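Local coordinates for uncharacterized protein (PDB 4XG0) that probably acts as a kinase of the DUF1537 family, phosphorylating an acid sugar in a catabolic pathway, at residues G57-A62 with L74-H79; L183-A189 with V209-D213; G384-G388 with V400-A404. One frame throughout, in Å; residues are numbered along the deposited sequence. Where two conformers were deposited one is given.

Interaction 1 (G57-A62 with L74-H79)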
loop_
_atom_site.group_PDB
_atom_site.type_symbol
_atom_site.label_atom_id
_atom_site.label_comp_id
_atom_site.label_asym_id
_atom_site.label_seq_id
_atom_site.Cartn_x
_atom_site.Cartn_y
_atom_site.Cartn_z
ATOM N N GLY A 57 16.885 2.936 -19.926
ATOM C CA GLY A 57 17.194 1.641 -20.503
ATOM C C GLY A 57 17.071 0.511 -19.480
ATOM O O GLY A 57 16.069 0.408 -18.749
ATOM N N GLY A 58 18.111 -0.326 -19.419
ATOM C CA GLY A 58 18.136 -1.483 -18.535
ATOM C C GLY A 58 18.789 -1.217 -17.186
ATOM O O GLY A 58 19.133 -0.076 -16.869
ATOM N N ALA A 59 18.984 -2.279 -16.403
ATOM C CA ALA A 59 19.349 -2.131 -14.989
ATOM C C ALA A 59 20.846 -2.073 -14.747
ATOM O O ALA A 59 21.276 -1.547 -13.729
ATOM C CB ALA A 59 18.762 -3.272 -14.166
ATOM N N GLU A 60 21.625 -2.650 -15.656
ATOM C CA GLU A 60 23.071 -2.754 -15.480
ATOM C C GLU A 60 23.673 -1.395 -15.132
ATOM O O GLU A 60 24.331 -1.234 -14.102
ATOM C CB GLU A 60 23.716 -3.303 -16.750
ATOM C CG GLU A 60 25.225 -3.419 -16.677
ATOM C CD GLU A 60 25.851 -3.630 -18.040
ATOM O OE1 GLU A 60 26.912 -3.024 -18.302
ATOM O OE2 GLU A 60 25.278 -4.400 -18.848
ATOM N N GLN A 61 23.443 -0.425 -16.010
ATOM C CA GLN A 61 23.841 0.956 -15.771
ATOM C C GLN A 61 23.556 1.382 -14.333
ATOM O O GLN A 61 24.448 1.845 -13.616
ATOM C CB GLN A 61 23.081 1.877 -16.732
ATOM C CG GLN A 61 23.687 1.960 -18.120
ATOM C CD GLN A 61 25.010 2.696 -18.126
ATOM O OE1 GLN A 61 25.281 3.516 -17.246
ATOM N NE2 GLN A 61 25.847 2.403 -19.115
ATOM N N ALA A 62 22.300 1.218 -13.924
ATOM C CA ALA A 62 21.837 1.659 -12.614
ATOM C C ALA A 62 22.565 0.963 -11.463
ATOM O O ALA A 62 22.998 1.621 -10.517
ATOM C CB ALA A 62 20.320 1.437 -12.491
ATOM N N LEU A 74 13.948 0.118 -7.958
ATOM C CA LEU A 74 14.625 0.349 -9.233
ATOM C C LEU A 74 13.702 -0.067 -10.364
ATOM O O LEU A 74 13.285 -1.211 -10.402
ATOM C CB LEU A 74 15.939 -0.431 -9.322
ATOM C CG LEU A 74 16.720 -0.355 -10.651
ATOM C CD1 LEU A 74 16.871 1.052 -11.245
ATOM C CD2 LEU A 74 18.108 -0.982 -10.487
ATOM N N ALA A 75 13.396 0.878 -11.255
ATOM C CA ALA A 75 12.519 0.660 -12.408
ATOM C C ALA A 75 13.272 0.734 -13.726
ATOM O O ALA A 75 14.095 1.630 -13.968
ATOM C CB ALA A 75 11.376 1.661 -12.406
ATOM N N VAL A 76 13.000 -0.237 -14.602
ATOM C CA VAL A 76 13.718 -0.346 -15.851
ATOM C C VAL A 76 12.745 -0.649 -16.985
ATOM O O VAL A 76 11.661 -1.147 -16.746
ATOM C CB VAL A 76 14.749 -1.482 -15.782
ATOM C CG1 VAL A 76 15.596 -1.311 -14.550
ATOM C CG2 VAL A 76 14.048 -2.827 -15.742
ATOM N N THR A 77 13.142 -0.317 -18.207
ATOM C CA THR A 77 12.363 -0.701 -19.368
ATOM C C THR A 77 13.169 -1.665 -20.230
ATOM O O THR A 77 14.382 -1.488 -20.451
ATOM C CB THR A 77 11.941 0.482 -20.245
ATOM O OG1 THR A 77 11.378 -0.034 -21.459
ATOM C CG2 THR A 77 13.125 1.360 -20.578
ATOM N N THR A 78 12.507 -2.697 -20.715
ATOM C CA THR A 78 13.189 -3.659 -21.579
ATOM C C THR A 78 13.039 -3.285 -23.053
ATOM O O THR A 78 13.553 -3.980 -23.917
ATOM C CB THR A 78 12.620 -5.070 -21.379
ATOM O OG1 THR A 78 11.199 -4.994 -21.401
ATOM C CG2 THR A 78 13.055 -5.665 -20.052
ATOM N N HIS A 79 12.322 -2.198 -23.342
ATOM C CA HIS A 79 11.939 -1.840 -24.727
ATOM C C HIS A 79 11.588 -3.054 -25.575
ATOM O O HIS A 79 12.038 -3.152 -26.722
ATOM C CB HIS A 79 13.054 -1.090 -25.461
ATOM C CG HIS A 79 13.993 -0.346 -24.567
ATOM N ND1 HIS A 79 13.930 1.023 -24.396
ATOM C CD2 HIS A 79 15.047 -0.767 -23.831
ATOM C CE1 HIS A 79 14.893 1.405 -23.582
ATOM N NE2 HIS A 79 15.590 0.342 -23.222
#

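Interaction 2 (L183-A189 with V209-D213)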
loop_
_atom_site.group_PDB
_atom_site.type_symbol
_atom_site.label_atom_id
_atom_site.label_comp_id
_atom_site.label_asym_id
_atom_site.label_seq_id
_atom_site.Cartn_x
_atom_site.Cartn_y
_atom_site.Cartn_z
ATOM N N LEU A 183 -2.029 -17.714 -21.761
ATOM C CA LEU A 183 -0.912 -18.191 -20.941
ATOM C C LEU A 183 -0.897 -19.701 -20.709
ATOM O O LEU A 183 0.145 -20.250 -20.362
ATOM C CB LEU A 183 -0.900 -17.505 -19.573
ATOM C CG LEU A 183 -0.759 -15.996 -19.586
ATOM C CD1 LEU A 183 -0.718 -15.503 -18.181
ATOM C CD2 LEU A 183 0.490 -15.556 -20.307
ATOM N N GLY A 184 -2.045 -20.363 -20.885
ATOM C CA GLY A 184 -2.175 -21.780 -20.577
ATOM C C GLY A 184 -2.126 -21.979 -19.069
ATOM O O GLY A 184 -1.353 -22.788 -18.569
ATOM N N CYS A 185 -2.937 -21.217 -18.337
ATOM C CA CYS A 185 -2.911 -21.251 -16.878
ATOM C C CYS A 185 -4.293 -21.230 -16.228
ATOM O O CYS A 185 -5.332 -21.219 -16.908
ATOM C CB CYS A 185 -2.077 -20.093 -16.348
ATOM S SG CYS A 185 -2.875 -18.486 -16.526
ATOM N N ALA A 186 -4.282 -21.242 -14.898
ATOM C CA ALA A 186 -5.494 -21.262 -14.097
ATOM C C ALA A 186 -6.058 -19.858 -13.935
ATOM O O ALA A 186 -5.410 -18.882 -14.279
ATOM C CB ALA A 186 -5.189 -21.851 -12.733
ATOM N N GLN A 187 -7.270 -19.767 -13.397
ATOM C CA GLN A 187 -7.940 -18.480 -13.247
ATOM C C GLN A 187 -8.831 -18.493 -12.000
ATOM O O GLN A 187 -9.504 -19.489 -11.714
ATOM C CB GLN A 187 -8.754 -18.156 -14.511
ATOM C CG GLN A 187 -9.968 -19.078 -14.734
ATOM C CD GLN A 187 -10.456 -19.111 -16.180
ATOM O OE1 GLN A 187 -11.210 -18.246 -16.616
ATOM N NE2 GLN A 187 -10.045 -20.134 -16.919
ATOM N N LEU A 188 -8.822 -17.384 -11.263
ATOM C CA LEU A 188 -9.543 -17.248 -10.016
ATOM C C LEU A 188 -10.289 -15.929 -10.032
ATOM O O LEU A 188 -9.907 -15.008 -10.752
ATOM C CB LEU A 188 -8.560 -17.115 -8.851
ATOM C CG LEU A 188 -7.628 -18.256 -8.523
ATOM C CD1 LEU A 188 -6.705 -17.826 -7.412
ATOM C CD2 LEU A 188 -8.448 -19.478 -8.128
ATOM N N ALA A 189 -11.317 -15.817 -9.197
ATOM C CA ALA A 189 -11.898 -14.512 -8.893
ATOM C C ALA A 189 -12.190 -14.412 -7.401
ATOM O O ALA A 189 -12.704 -15.363 -6.816
ATOM C CB ALA A 189 -13.165 -14.313 -9.696
ATOM N N VAL A 209 1.286 -20.180 -12.271
ATOM C CA VAL A 209 0.839 -19.017 -13.014
ATOM C C VAL A 209 -0.669 -18.971 -12.888
ATOM O O VAL A 209 -1.338 -19.977 -13.113
ATOM C CB VAL A 209 1.239 -19.100 -14.496
ATOM C CG1 VAL A 209 0.719 -17.913 -15.241
ATOM C CG2 VAL A 209 2.731 -19.205 -14.652
ATOM N N VAL A 210 -1.212 -17.826 -12.504
ATOM C CA VAL A 210 -2.654 -17.703 -12.354
ATOM C C VAL A 210 -3.117 -16.301 -12.678
ATOM O O VAL A 210 -2.451 -15.312 -12.342
ATOM C CB VAL A 210 -3.142 -18.102 -10.931
ATOM C CG1 VAL A 210 -2.495 -17.214 -9.851
ATOM C CG2 VAL A 210 -4.672 -18.055 -10.831
ATOM N N VAL A 211 -4.257 -16.242 -13.356
ATOM C CA VAL A 211 -4.932 -14.992 -13.686
ATOM C C VAL A 211 -6.016 -14.711 -12.643
ATOM O O VAL A 211 -6.812 -15.583 -12.319
ATOM C CB VAL A 211 -5.562 -15.086 -15.107
ATOM C CG1 VAL A 211 -6.242 -13.796 -15.484
ATOM C CG2 VAL A 211 -4.496 -15.404 -16.126
ATOM N N VAL A 212 -6.029 -13.491 -12.121
ATOM C CA VAL A 212 -7.025 -13.070 -11.139
ATOM C C VAL A 212 -7.893 -11.928 -11.676
ATOM O O VAL A 212 -7.423 -10.964 -12.271
ATOM C CB VAL A 212 -6.353 -12.651 -9.796
ATOM C CG1 VAL A 212 -7.419 -12.234 -8.777
ATOM C CG2 VAL A 212 -5.471 -13.788 -9.271
ATOM N N ASP A 213 -9.198 -12.083 -11.518
ATOM C CA ASP A 213 -10.141 -11.118 -11.987
ATOM C C ASP A 213 -10.004 -9.850 -11.172
ATOM O O ASP A 213 -9.568 -9.868 -10.008
ATOM C CB ASP A 213 -11.568 -11.656 -11.811
ATOM C CG ASP A 213 -12.075 -12.405 -13.001
ATOM O OD1 ASP A 213 -11.271 -12.866 -13.846
ATOM O OD2 ASP A 213 -13.329 -12.551 -13.079
#

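Interaction 3 (G384-G388 with V400-A404)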
loop_
_atom_site.group_PDB
_atom_site.type_symbol
_atom_site.label_atom_id
_atom_site.label_comp_id
_atom_site.label_asym_id
_atom_site.label_seq_id
_atom_site.Cartn_x
_atom_site.Cartn_y
_atom_site.Cartn_z
ATOM N N GLY A 384 -6.772 18.658 4.101
ATOM C CA GLY A 384 -7.163 19.035 5.458
ATOM C C GLY A 384 -6.838 17.976 6.502
ATOM O O GLY A 384 -6.999 18.194 7.703
ATOM N N VAL A 385 -6.343 16.829 6.040
ATOM C CA VAL A 385 -5.905 15.770 6.928
ATOM C C VAL A 385 -4.425 15.455 6.591
ATOM O O VAL A 385 -4.095 14.506 5.853
ATOM C CB VAL A 385 -6.788 14.524 6.755
ATOM C CG1 VAL A 385 -6.418 13.448 7.780
ATOM C CG2 VAL A 385 -8.292 14.904 6.920
ATOM N N PRO A 386 -3.518 16.289 7.086
ATOM C CA PRO A 386 -2.114 16.137 6.661
ATOM C C PRO A 386 -1.393 15.008 7.362
ATOM O O PRO A 386 -1.749 14.645 8.490
ATOM C CB PRO A 386 -1.478 17.466 7.087
ATOM C CG PRO A 386 -2.356 17.953 8.233
ATOM C CD PRO A 386 -3.749 17.555 7.810
ATOM N N LEU A 387 -0.344 14.511 6.711
ATOM C CA LEU A 387 0.506 13.432 7.215
ATOM C C LEU A 387 1.947 13.922 7.175
ATOM O O LEU A 387 2.425 14.447 6.146
ATOM C CB LEU A 387 0.385 12.185 6.342
ATOM C CG LEU A 387 1.332 10.997 6.587
ATOM C CD1 LEU A 387 1.119 10.423 7.940
ATOM C CD2 LEU A 387 1.044 9.937 5.517
ATOM N N GLY A 388 2.635 13.764 8.309
ATOM C CA GLY A 388 4.013 14.196 8.430
ATOM C C GLY A 388 4.698 13.360 9.487
ATOM O O GLY A 388 4.196 12.314 9.875
ATOM N N VAL A 400 2.647 11.174 11.973
ATOM C CA VAL A 400 1.507 11.796 12.630
ATOM C C VAL A 400 0.535 12.332 11.574
ATOM O O VAL A 400 0.942 12.777 10.492
ATOM C CB VAL A 400 1.958 12.970 13.578
ATOM C CG1 VAL A 400 2.834 13.974 12.826
ATOM C CG2 VAL A 400 0.774 13.645 14.221
ATOM N N VAL A 401 -0.751 12.253 11.906
ATOM C CA VAL A 401 -1.827 12.826 11.129
ATOM C C VAL A 401 -2.655 13.643 12.088
ATOM O O VAL A 401 -2.974 13.201 13.192
ATOM C CB VAL A 401 -2.739 11.722 10.525
ATOM C CG1 VAL A 401 -4.041 12.304 9.982
ATOM C CG2 VAL A 401 -2.012 10.926 9.456
ATOM N N THR A 402 -3.003 14.847 11.675
ATOM C CA THR A 402 -3.857 15.668 12.492
ATOM C C THR A 402 -5.111 16.048 11.688
ATOM O O THR A 402 -5.121 16.078 10.441
ATOM C CB THR A 402 -3.096 16.912 12.995
ATOM O OG1 THR A 402 -2.424 17.515 11.886
ATOM C CG2 THR A 402 -2.048 16.507 14.024
ATOM N N LYS A 403 -6.180 16.342 12.411
ATOM C CA LYS A 403 -7.450 16.629 11.752
ATOM C C LYS A 403 -8.343 17.423 12.672
ATOM O O LYS A 403 -8.387 17.161 13.871
ATOM C CB LYS A 403 -8.164 15.322 11.368
ATOM C CG LYS A 403 -9.455 15.492 10.618
ATOM C CD LYS A 403 -10.154 14.151 10.336
ATOM C CE LYS A 403 -10.861 13.586 11.576
ATOM N NZ LYS A 403 -12.026 14.454 12.001
ATOM N N ALA A 404 -9.072 18.376 12.113
ATOM C CA ALA A 404 -10.049 19.085 12.914
ATOM C C ALA A 404 -11.195 18.120 13.248
ATOM O O ALA A 404 -11.500 17.207 12.477
ATOM C CB ALA A 404 -10.540 20.293 12.198
HETATM O O HOH W 1 -8.840 19.097 9.369
#

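Interaction 1 (G57-A62 with L74-H79)
The CA of Gly57 sits at the edge of the His79 imidazole, near the ring plane and 3.4 Å from His79 NE2, while one face of that ring carries the Thr77 CG2 methyl, offset toward the rim. With chi1 at 171°, Thr77 OG1 lies opposite its own backbone N and turns toward the residues that follow. It accepts the backbone N-H of His79 in an ST turn, the His79 N to Thr77 OG1 distance being 3.0 Å. The same rotamer lets CG2 touch both the ring face and Gly57 O. Backbone pairing between the segments rests on one bond, Thr77 N to Gly57 O at 3.1 Å, with an N-H...O angle of 154°. Gly57 O also faces Thr77 O at 3.1 Å, a pair of acceptors that probably costs some energy.

Further along, the contact turns apolar. Val76 CG1 meets Ala59 CB at 3.7 Å, and one turn on Ala62 CB rests against both Leu74 methyls, 3.7 Å from CD1 and 3.8 Å from CD2. Helix 59-64 thus lies on the side of strand 73-77 that bears Leu74 and Val76, within the beta-alpha-beta unit begun by strand 52-54. Glu95 of helix 85-101 accepts the N-H of Ala59 at the helix start. Chemically, the helix meets the strand through small alanine methyls against valine and leucine branches, while the one backbone bond between the segments is at Gly57.

Interaction 2 (L183-A189 with V209-D213)
A chi1 of 72° places Cys185 SG between its backbone N and carbonyl carbon, directing the sulfur onto Val211 CG2 at 3.5 Å, while Cys185 CB rests 3.7 Å from Val209 CG1. Leu188 has chi1 -64°, with CG opposite the carbonyl carbon; its side chain then crosses that of Val210 at about a right angle, with Leu188 CG 3.8 Å from Val210 CG2. The two side chains lie on the sheet face shared with Ala186 and Val212, whereas Gln187 and Val211 occupy the other face.

Strands 186-188 and 209-212 run parallel, and the bonding pattern confirms it, since Val211 bonds through both its N-H and its C=O to the residues on either side of its partner Gln187. Val211 N gives its hydrogen to Ala186 O at 3.0 Å and an almost straight 177°, and Val211 O accepts from Leu188 N at 2.9 Å. Asp213 N extends the ladder to Leu188 O at 3.1 Å. Between these bonds Gln187 CA approaches Val211 O to 3.2 Å, a CA-H...O contact. Beyond the ladder, Ala189 CB touches Asp213 CB at 3.8 Å, and the Asp213 carboxylate turns to the backbone N-H groups of Gln151 and Gly152. Gly184, closing helix 179-183 with a Schellman motif, leads into this edge strand, and helix 196-205 completes the beta-alpha-beta unit. Regular backbone bonds therefore fix the parallel register, while Leu188 packs on Val210 on one face and the Cys185 sulfur meets Val211 on the other.

Interaction 3 (G384-G388 with V400-A404)
Val385, Val401 and Val400 give up more surface to this contact than any other residues of the two segments. Val385 CG1 and Val401 CG1 are 3.4 Å apart, tighter than ordinary van der Waals contact, so the two side chains are pressed together where they cross. Each methyl lies opposite its own backbone N (chi1 -175° in Val385, 167° in Val401), an orientation that brings the two methyls against each other. The second branch of Val385, CG2, lies alongside the Lys403 chain, 3.9 Å from Lys403 CG. Val401 uses its other branch against the neighbouring leucine, with CG2 3.5 Å from Leu387 CD1. Ile420 of helix 412-421 touches both Leu387 and Val401 on this face.

Val400 pairs with Gly388 through its backbone, as an antiparallel hydrogen-bonded pair, and its CG1 also rests on the Gly388 carbonyl. Gly388 N reaches Val400 O at 2.9 Å, nearly in line with the C=O bond. The return bond, Val400 N to Gly388 O at 2.8 Å, is short, but its donor stands 36° out of the carbonyl plane. Farther from the hairpin turn the ladder weakens: Thr402 N to Pro386 O is a weak bond of 3.4 Å. Pro386 has no N-H to offer in return, and its CD sits 3.3 Å from Thr402 O, which is buried without a polar partner. A water then bridges the strands, donating to Gly384 O and accepting from Ala404 N, while Lys403 NZ turns off to Ala404 O, Gln273 OE1 and the backbone O of Phe407. In this hairpin of strands 385-391 and 399-403, within the mixed sheet of the probable nucleotide-binding domain, strong backbone pairing at Gly388 thus gives way to valine packing and a water bridge where proline interrupts the ladder.

How the interactions relate
Interactions 1 and 2 belong to one parallel sheet, in the probable sugar-binding domain, but lie toward its two ends, their centres about 28 Å apart. Both join parts of beta-alpha-beta units: interaction 1 sets a helix and its lead-in loop on a strand, whereas interaction 2 pairs the unit's two strands. Interaction 3 stands in the other domain, its centre about 37 Å from that of interaction 1 and 40 Å from that of interaction 2. Only there do the paired strands run antiparallel. It is the buried contact of the three; the others are partly buried. Loop and helix against strand give interaction 1 one backbone bond between its segments; paired strands give interaction 2 a regular ladder and interaction 3 an irregular one.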